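Local coordinates for protein catechol 2,3-dioxygenase (Pseudomonas sp. KL28, PDB 3HPY) that probably uses iron to open the ring of catechols with molecular oxygen beside one of the two ring hydroxyls, as an extradiol dioxygenase of the aromatic-degradation pathway, at residues His154-Val165 with Phe205-His216. Sequence-based numbering, arbitrary orientation.
Sequences HCLLYGPNIAEV and FVEYPEKGKLHH. With FE (Fe (III) ion), chain I; MCT (4-methylcatechol), chain J.
His154 and His216 grip one iron from two neighbouring strands, each through NE2 at 2.4 Å, and O3 and O4 of 4-methylcatechol chelate the same metal; Glu267 completes the protein's share of the site. Leu156 lies next to the site: its CB rests against CE1 of the His216 ring, and with CG anti to the backbone N (chi1 -168°) CD1 reaches the same ring carbon while CD2 meets Val206 CG2 at a tight 3.5 Å.

Backbone bonds tie strand 154-159 to a partner along each edge. On the antiparallel side Leu156 N donates to His216 O (2.8 Å), while Leu156 O takes His215 N at 3.0 Å and, weakly, His216 N. Two residues, His215 and the iron ligand His216, are thus set against the single Leu156, a classic beta bulge at the ligand itself. Tyr158 N to Lys213 O follows, almost straight at 175°. On the parallel side Val206 N donates to Leu157 O (3.0 Å).

Aromatic contacts gather round Tyr158. Val206 CB sits over one ring face, 3.6 Å from the centroid; the ring turns its edge to the face of Tyr208, planes at 71°, and runs nearly parallel to His215 but slid aside. The Phe205 ring is sandwiched by methyls, Val165 CG1 over the centre of one face and Leu157 CD2 over the opposite one.

Where helix 162-171 begins, the Glu207 chain bends at chi2 and brings its carboxylate back to the backbone: OE2 takes a weak bond from Asn161 N and OE1 one from Ile162 N, and a water links OE1 to Ala163 N.

Strand 151-159 lies between 203-207 and 213-220 in the second of the chain's two vicinal-oxygen-chelate domains; strand 265-270, which carries Glu267, pairs with 213-220, and helix 162-171 packs Val165 and Phe169 on Phe205.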
ATOM      1  N   HIS C 154       3.101  14.574  17.241  1.00 24.28           N
ATOM      2  CA  HIS C 154       2.845  15.949  17.625  1.00 26.31           C
ATOM      3  C   HIS C 154       1.495  16.040  18.312  1.00 26.72           C
ATOM      4  O   HIS C 154       0.908  15.034  18.706  1.00 25.87           O
ATOM      5  CB  HIS C 154       2.794  16.843  16.391  1.00 25.84           C
ATOM      6  CG  HIS C 154       1.716  16.474  15.421  1.00 28.11           C
ATOM      7  ND1 HIS C 154       1.860  15.460  14.497  1.00 29.97           N
ATOM      8  CD2 HIS C 154       0.479  16.993  15.218  1.00 30.08           C
ATOM      9  CE1 HIS C 154       0.764  15.376  13.762  1.00 29.67           C
ATOM     10  NE2 HIS C 154      -0.088  16.293  14.180  1.00 30.84           N
ATOM     11  N   CYS C 155       1.015  17.274  18.448  1.00 27.19           N
ATOM     12  CA  CYS C 155      -0.286  17.541  19.038  1.00 27.09           C
ATOM     13  C   CYS C 155      -0.718  18.878  18.469  1.00 27.42           C
ATOM     14  O   CYS C 155       0.108  19.645  17.964  1.00 28.12           O
ATOM     15  CB  CYS C 155      -0.214  17.607  20.569  1.00 27.98           C
ATOM     16  SG  CYS C 155       0.534  19.115  21.252  1.00 31.16           S
ATOM     17  N   LEU C 156      -2.015  19.150  18.519  1.00 27.44           N
ATOM     18  CA  LEU C 156      -2.534  20.404  18.009  1.00 27.84           C
ATOM     19  C   LEU C 156      -3.290  21.057  19.153  1.00 29.37           C
ATOM     20  O   LEU C 156      -4.240  20.485  19.684  1.00 29.87           O
ATOM     21  CB  LEU C 156      -3.462  20.142  16.820  1.00 28.72           C
ATOM     22  CG  LEU C 156      -3.897  21.319  15.943  1.00 29.43           C
ATOM     23  CD1 LEU C 156      -4.605  20.792  14.701  1.00 30.93           C
ATOM     24  CD2 LEU C 156      -4.824  22.233  16.713  1.00 29.50           C
ATOM     25  N   LEU C 157      -2.846  22.249  19.539  1.00 29.00           N
ATOM     26  CA  LEU C 157      -3.466  22.981  20.632  1.00 30.49           C
ATOM     27  C   LEU C 157      -4.317  24.133  20.142  1.00 31.49           C
ATOM     28  O   LEU C 157      -4.048  24.727  19.096  1.00 31.46           O
ATOM     29  CB  LEU C 157      -2.405  23.538  21.584  1.00 28.51           C
ATOM     30  CG  LEU C 157      -1.400  22.579  22.217  1.00 29.33           C
ATOM     31  CD1 LEU C 157      -2.047  21.223  22.488  1.00 27.49           C
ATOM     32  CD2 LEU C 157      -0.214  22.449  21.294  1.00 31.71           C
ATOM     33  N   TYR C 158      -5.345  24.441  20.925  1.00 33.73           N
ATOM     34  CA  TYR C 158      -6.259  25.536  20.640  1.00 35.53           C
ATOM     35  C   TYR C 158      -6.191  26.531  21.782  1.00 34.51           C
ATOM     36  O   TYR C 158      -6.429  26.182  22.932  1.00 34.47           O
ATOM     37  CB  TYR C 158      -7.689  25.027  20.514  1.00 37.69           C
ATOM     38  CG  TYR C 158      -8.116  24.754  19.101  1.00 40.29           C
ATOM     39  CD1 TYR C 158      -7.444  23.818  18.318  1.00 41.43           C
ATOM     40  CD2 TYR C 158      -9.215  25.412  18.548  1.00 41.31           C
ATOM     41  CE1 TYR C 158      -7.860  23.539  17.016  1.00 44.16           C
ATOM     42  CE2 TYR C 158      -9.637  25.142  17.246  1.00 44.29           C
ATOM     43  CZ  TYR C 158      -8.955  24.202  16.487  1.00 43.87           C
ATOM     44  OH  TYR C 158      -9.367  23.913  15.209  1.00 44.22           O
ATOM     45  N   GLY C 159      -5.861  27.771  21.460  1.00 35.39           N
ATOM     46  CA  GLY C 159      -5.771  28.790  22.481  1.00 36.16           C
ATOM     47  C   GLY C 159      -5.600  30.136  21.819  1.00 36.58           C
ATOM     48  O   GLY C 159      -5.302  30.196  20.625  1.00 36.69           O
ATOM     49  N   PRO C 160      -5.791  31.234  22.562  1.00 36.63           N
ATOM     50  CA  PRO C 160      -5.656  32.602  22.046  1.00 37.29           C
ATOM     51  C   PRO C 160      -4.208  33.052  21.823  1.00 38.25           C
ATOM     52  O   PRO C 160      -3.266  32.421  22.316  1.00 37.86           O
ATOM     53  CB  PRO C 160      -6.358  33.439  23.114  1.00 36.28           C
ATOM     54  CG  PRO C 160      -6.079  32.661  24.378  1.00 36.90           C
ATOM     55  CD  PRO C 160      -6.330  31.235  23.935  1.00 35.99           C
ATOM     56  N   ASN C 161      -4.051  34.145  21.073  1.00 38.64           N
ATOM     57  CA  ASN C 161      -2.749  34.740  20.773  1.00 39.86           C
ATOM     58  C   ASN C 161      -1.764  33.754  20.152  1.00 39.46           C
ATOM     59  O   ASN C 161      -0.750  33.420  20.760  1.00 40.40           O
ATOM     60  CB  ASN C 161      -2.139  35.331  22.049  1.00 42.14           C
ATOM     61  CG  ASN C 161      -3.157  36.081  22.885  1.00 44.40           C
ATOM     62  OD1 ASN C 161      -3.794  37.025  22.412  1.00 46.29           O
ATOM     63  ND2 ASN C 161      -3.324  35.660  24.133  1.00 45.43           N
ATOM     64  N   ILE C 162      -2.063  33.300  18.938  1.00 38.57           N
ATOM     65  CA  ILE C 162      -1.203  32.350  18.237  1.00 37.45           C
ATOM     66  C   ILE C 162       0.092  33.033  17.803  1.00 35.45           C
ATOM     67  O   ILE C 162       1.160  32.419  17.799  1.00 33.82           O
ATOM     68  CB  ILE C 162      -1.919  31.776  16.986  1.00 38.36           C
ATOM     69  CG1 ILE C 162      -3.223  31.088  17.401  1.00 39.38           C
ATOM     70  CG2 ILE C 162      -1.024  30.793  16.273  1.00 38.92           C
ATOM     71  CD1 ILE C 162      -3.051  30.009  18.457  1.00 40.35           C
ATOM     72  N   ALA C 163      -0.013  34.308  17.437  1.00 34.35           N
ATOM     73  CA  ALA C 163       1.152  35.078  17.009  1.00 34.68           C
ATOM     74  C   ALA C 163       2.231  35.051  18.082  1.00 33.95           C
ATOM     75  O   ALA C 163       3.384  34.733  17.801  1.00 33.87           O
ATOM     76  CB  ALA C 163       0.755  36.511  16.703  1.00 33.37           C
ATOM     77  N   GLU C 164       1.856  35.386  19.312  1.00 34.99           N
ATOM     78  CA  GLU C 164       2.819  35.379  20.405  1.00 35.99           C
ATOM     79  C   GLU C 164       3.399  33.982  20.603  1.00 36.23           C
ATOM     80  O   GLU C 164       4.605  33.842  20.838  1.00 35.35           O
ATOM     81  CB  GLU C 164       2.175  35.864  21.707  1.00 37.88           C
ATOM     82  CG  GLU C 164       1.827  37.352  21.739  1.00 42.35           C
ATOM     83  CD  GLU C 164       1.332  37.803  23.112  1.00 45.41           C
ATOM     84  OE1 GLU C 164       0.731  38.896  23.208  1.00 44.27           O
ATOM     85  OE2 GLU C 164       1.551  37.062  24.098  1.00 46.46           O
ATOM     86  N   VAL C 165       2.553  32.950  20.511  1.00 35.20           N
ATOM     87  CA  VAL C 165       3.039  31.576  20.674  1.00 35.67           C
ATOM     88  C   VAL C 165       4.084  31.280  19.607  1.00 34.98           C
ATOM     89  O   VAL C 165       5.125  30.687  19.890  1.00 35.63           O
ATOM     90  CB  VAL C 165       1.910  30.525  20.548  1.00 36.08           C
ATOM     91  CG1 VAL C 165       2.509  29.113  20.534  1.00 34.82           C
ATOM     92  CG2 VAL C 165       0.950  30.650  21.712  1.00 36.33           C
ATOM     93  N   PHE C 205      -0.784  24.963  16.306  1.00 26.33           N
ATOM     94  CA  PHE C 205      -1.714  25.775  17.096  1.00 26.72           C
ATOM     95  C   PHE C 205      -2.767  26.415  16.194  1.00 26.54           C
ATOM     96  O   PHE C 205      -2.484  26.808  15.056  1.00 25.60           O
ATOM     97  CB  PHE C 205      -0.995  26.919  17.836  1.00 25.57           C
ATOM     98  CG  PHE C 205      -0.063  26.469  18.925  1.00 27.90           C
ATOM     99  CD1 PHE C 205       1.263  26.148  18.642  1.00 27.94           C
ATOM    100  CD2 PHE C 205      -0.506  26.378  20.237  1.00 25.05           C
ATOM    101  CE1 PHE C 205       2.130  25.744  19.650  1.00 25.39           C
ATOM    102  CE2 PHE C 205       0.355  25.973  21.254  1.00 29.01           C
ATOM    103  CZ  PHE C 205       1.676  25.654  20.959  1.00 27.97           C
ATOM    104  N   VAL C 206      -3.983  26.524  16.715  1.00 27.39           N
ATOM    105  CA  VAL C 206      -5.066  27.144  15.971  1.00 30.07           C
ATOM    106  C   VAL C 206      -5.679  28.227  16.858  1.00 31.14           C
ATOM    107  O   VAL C 206      -5.950  27.985  18.035  1.00 31.01           O
ATOM    108  CB  VAL C 206      -6.137  26.114  15.584  1.00 30.01           C
ATOM    109  CG1 VAL C 206      -7.244  26.786  14.794  1.00 31.63           C
ATOM    110  CG2 VAL C 206      -5.514  25.013  14.750  1.00 30.56           C
ATOM    111  N   GLU C 207      -5.873  29.415  16.292  1.00 33.52           N
ATOM    112  CA  GLU C 207      -6.435  30.548  17.032  1.00 36.74           C
ATOM    113  C   GLU C 207      -7.776  30.164  17.634  1.00 37.07           C
ATOM    114  O   GLU C 207      -8.666  29.707  16.926  1.00 38.08           O
ATOM    115  CB  GLU C 207      -6.618  31.748  16.105  1.00 38.29           C
ATOM    116  CG  GLU C 207      -6.943  33.057  16.822  1.00 42.25           C
ATOM    117  CD  GLU C 207      -5.743  33.641  17.565  1.00 45.50           C
ATOM    118  OE1 GLU C 207      -4.675  33.817  16.935  1.00 47.27           O
ATOM    119  OE2 GLU C 207      -5.868  33.935  18.777  1.00 46.45           O
ATOM    120  N   TYR C 208      -7.914  30.349  18.942  1.00 37.91           N
ATOM    121  CA  TYR C 208      -9.149  29.999  19.621  1.00 39.25           C
ATOM    122  C   TYR C 208      -9.347  30.859  20.867  1.00 40.41           C
ATOM    123  O   TYR C 208      -8.412  31.070  21.638  1.00 40.11           O
ATOM    124  CB  TYR C 208      -9.106  28.527  20.014  1.00 39.39           C
ATOM    125  CG  TYR C 208     -10.441  27.951  20.401  1.00 38.83           C
ATOM    126  CD1 TYR C 208     -11.497  27.927  19.493  1.00 39.41           C
ATOM    127  CD2 TYR C 208     -10.638  27.390  21.661  1.00 39.86           C
ATOM    128  CE1 TYR C 208     -12.722  27.354  19.829  1.00 39.42           C
ATOM    129  CE2 TYR C 208     -11.855  26.814  22.010  1.00 40.26           C
ATOM    130  CZ  TYR C 208     -12.892  26.799  21.089  1.00 40.70           C
ATOM    131  OH  TYR C 208     -14.095  26.220  21.431  1.00 42.15           O
ATOM    132  N   PRO C 209     -10.575  31.366  21.076  1.00 41.47           N
ATOM    133  CA  PRO C 209     -10.911  32.208  22.230  1.00 42.15           C
ATOM    134  C   PRO C 209     -10.610  31.563  23.584  1.00 43.30           C
ATOM    135  O   PRO C 209     -10.167  32.243  24.511  1.00 43.54           O
ATOM    136  CB  PRO C 209     -12.398  32.470  22.037  1.00 42.32           C
ATOM    137  CG  PRO C 209     -12.531  32.500  20.549  1.00 42.28           C
ATOM    138  CD  PRO C 209     -11.699  31.311  20.127  1.00 40.45           C
ATOM    139  N   GLU C 210     -10.858  30.260  23.695  1.00 44.49           N
ATOM    140  CA  GLU C 210     -10.616  29.534  24.943  1.00 45.21           C
ATOM    141  C   GLU C 210      -9.151  29.134  25.004  1.00 44.66           C
ATOM    142  O   GLU C 210      -8.536  28.882  23.971  1.00 44.95           O
ATOM    143  CB  GLU C 210     -11.476  28.271  24.998  1.00 47.19           C
ATOM    144  CG  GLU C 210     -12.011  27.930  26.376  1.00 50.22           C
ATOM    145  CD  GLU C 210     -13.174  28.823  26.774  1.00 52.89           C
ATOM    146  OE1 GLU C 210     -12.951  30.036  27.006  1.00 52.25           O
ATOM    147  OE2 GLU C 210     -14.313  28.310  26.841  1.00 53.27           O
ATOM    148  N   LYS C 211      -8.600  29.062  26.213  1.00 43.94           N
ATOM    149  CA  LYS C 211      -7.201  28.690  26.372  1.00 43.05           C
ATOM    150  C   LYS C 211      -7.035  27.333  27.045  1.00 41.90           C
ATOM    151  O   LYS C 211      -7.898  26.897  27.812  1.00 40.04           O
ATOM    152  CB  LYS C 211      -6.453  29.759  27.181  1.00 43.45           C
ATOM    153  CG  LYS C 211      -6.902  29.878  28.626  1.00 44.17           C
ATOM    154  CD  LYS C 211      -5.937  30.735  29.445  1.00 44.92           C
ATOM    155  CE  LYS C 211      -5.914  32.183  28.985  1.00 44.50           C
ATOM    156  NZ  LYS C 211      -4.810  32.938  29.646  1.00 43.53           N
ATOM    157  N   GLY C 212      -5.920  26.671  26.745  1.00 40.33           N
ATOM    158  CA  GLY C 212      -5.630  25.373  27.331  1.00 40.12           C
ATOM    159  C   GLY C 212      -6.373  24.231  26.670  1.00 39.44           C
ATOM    160  O   GLY C 212      -6.377  23.101  27.172  1.00 41.04           O
ATOM    161  N   LYS C 213      -6.999  24.525  25.535  1.00 38.32           N
ATOM    162  CA  LYS C 213      -7.759  23.523  24.807  1.00 37.61           C
ATOM    163  C   LYS C 213      -6.873  22.555  24.028  1.00 36.31           C
ATOM    164  O   LYS C 213      -5.896  22.949  23.398  1.00 34.17           O
ATOM    165  CB  LYS C 213      -8.753  24.203  23.860  1.00 38.92           C
ATOM    166  CG  LYS C 213      -9.976  24.783  24.574  1.00 42.00           C
ATOM    167  CD  LYS C 213     -10.784  23.670  25.244  1.00 43.05           C
ATOM    168  CE  LYS C 213     -11.984  24.188  26.030  1.00 43.89           C
ATOM    169  NZ  LYS C 213     -11.587  24.911  27.267  1.00 44.62           N
ATOM    170  N   LEU C 214      -7.232  21.280  24.080  1.00 35.46           N
ATOM    171  CA  LEU C 214      -6.489  20.246  23.386  1.00 35.57           C
ATOM    172  C   LEU C 214      -7.311  19.723  22.223  1.00 34.24           C
ATOM    173  O   LEU C 214      -8.370  19.131  22.430  1.00 35.37           O
ATOM    174  CB  LEU C 214      -6.164  19.105  24.355  1.00 36.10           C
ATOM    175  CG  LEU C 214      -5.527  17.805  23.840  1.00 36.97           C
ATOM    176  CD1 LEU C 214      -6.616  16.846  23.409  1.00 37.95           C
ATOM    177  CD2 LEU C 214      -4.558  18.092  22.706  1.00 35.54           C
ATOM    178  N   HIS C 215      -6.846  19.954  21.000  1.00 31.93           N
ATOM    179  CA  HIS C 215      -7.576  19.456  19.840  1.00 31.18           C
ATOM    180  C   HIS C 215      -7.296  17.960  19.722  1.00 29.67           C
ATOM    181  O   HIS C 215      -8.222  17.149  19.642  1.00 29.68           O
ATOM    182  CB  HIS C 215      -7.146  20.160  18.550  1.00 29.75           C
ATOM    183  CG  HIS C 215      -8.045  19.873  17.385  1.00 30.96           C
ATOM    184  ND1 HIS C 215      -9.103  20.688  17.043  1.00 31.82           N
ATOM    185  CD2 HIS C 215      -8.078  18.832  16.520  1.00 29.10           C
ATOM    186  CE1 HIS C 215      -9.751  20.162  16.019  1.00 30.71           C
ATOM    187  NE2 HIS C 215      -9.150  19.034  15.683  1.00 31.42           N
ATOM    188  N   HIS C 216      -6.019  17.594  19.723  1.00 27.83           N
ATOM    189  CA  HIS C 216      -5.645  16.192  19.628  1.00 25.39           C
ATOM    190  C   HIS C 216      -4.146  15.964  19.715  1.00 26.12           C
ATOM    191  O   HIS C 216      -3.355  16.860  19.424  1.00 24.30           O
ATOM    192  CB  HIS C 216      -6.124  15.603  18.305  1.00 24.34           C
ATOM    193  CG  HIS C 216      -5.342  16.070  17.119  1.00 20.65           C
ATOM    194  ND1 HIS C 216      -5.718  17.157  16.361  1.00 21.86           N
ATOM    195  CD2 HIS C 216      -4.213  15.587  16.548  1.00 21.45           C
ATOM    196  CE1 HIS C 216      -4.859  17.323  15.376  1.00 20.92           C
ATOM    197  NE2 HIS C 216      -3.934  16.383  15.463  1.00 22.01           N
TER
HETATM  198 FE    FE I 310      -2.414  16.228  13.681  1.00 31.11          FE
HETATM  199  C1  MCT J 311      -3.984  19.386  10.075  1.00 49.03           C
HETATM  200  C2  MCT J 311      -4.271  18.905  11.363  1.00 49.97           C
HETATM  201  C3  MCT J 311      -3.432  17.919  11.932  1.00 50.26           C
HETATM  202  O3  MCT J 311      -3.704  17.455  13.155  1.00 51.71           O
HETATM  203  C4  MCT J 311      -2.305  17.420  11.223  1.00 50.26           C
HETATM  204  O4  MCT J 311      -1.511  16.470  11.792  1.00 50.24           O
HETATM  205  C5  MCT J 311      -2.016  17.910   9.920  1.00 49.97           C
HETATM  206  C6  MCT J 311      -2.864  18.897   9.356  1.00 50.08           C
HETATM  207  C   MCT J 311      -4.869  20.424   9.460  1.00 50.11           C
HETATM  208  O   HOH W   1      -2.535  35.548  17.180  1.00 41.41           O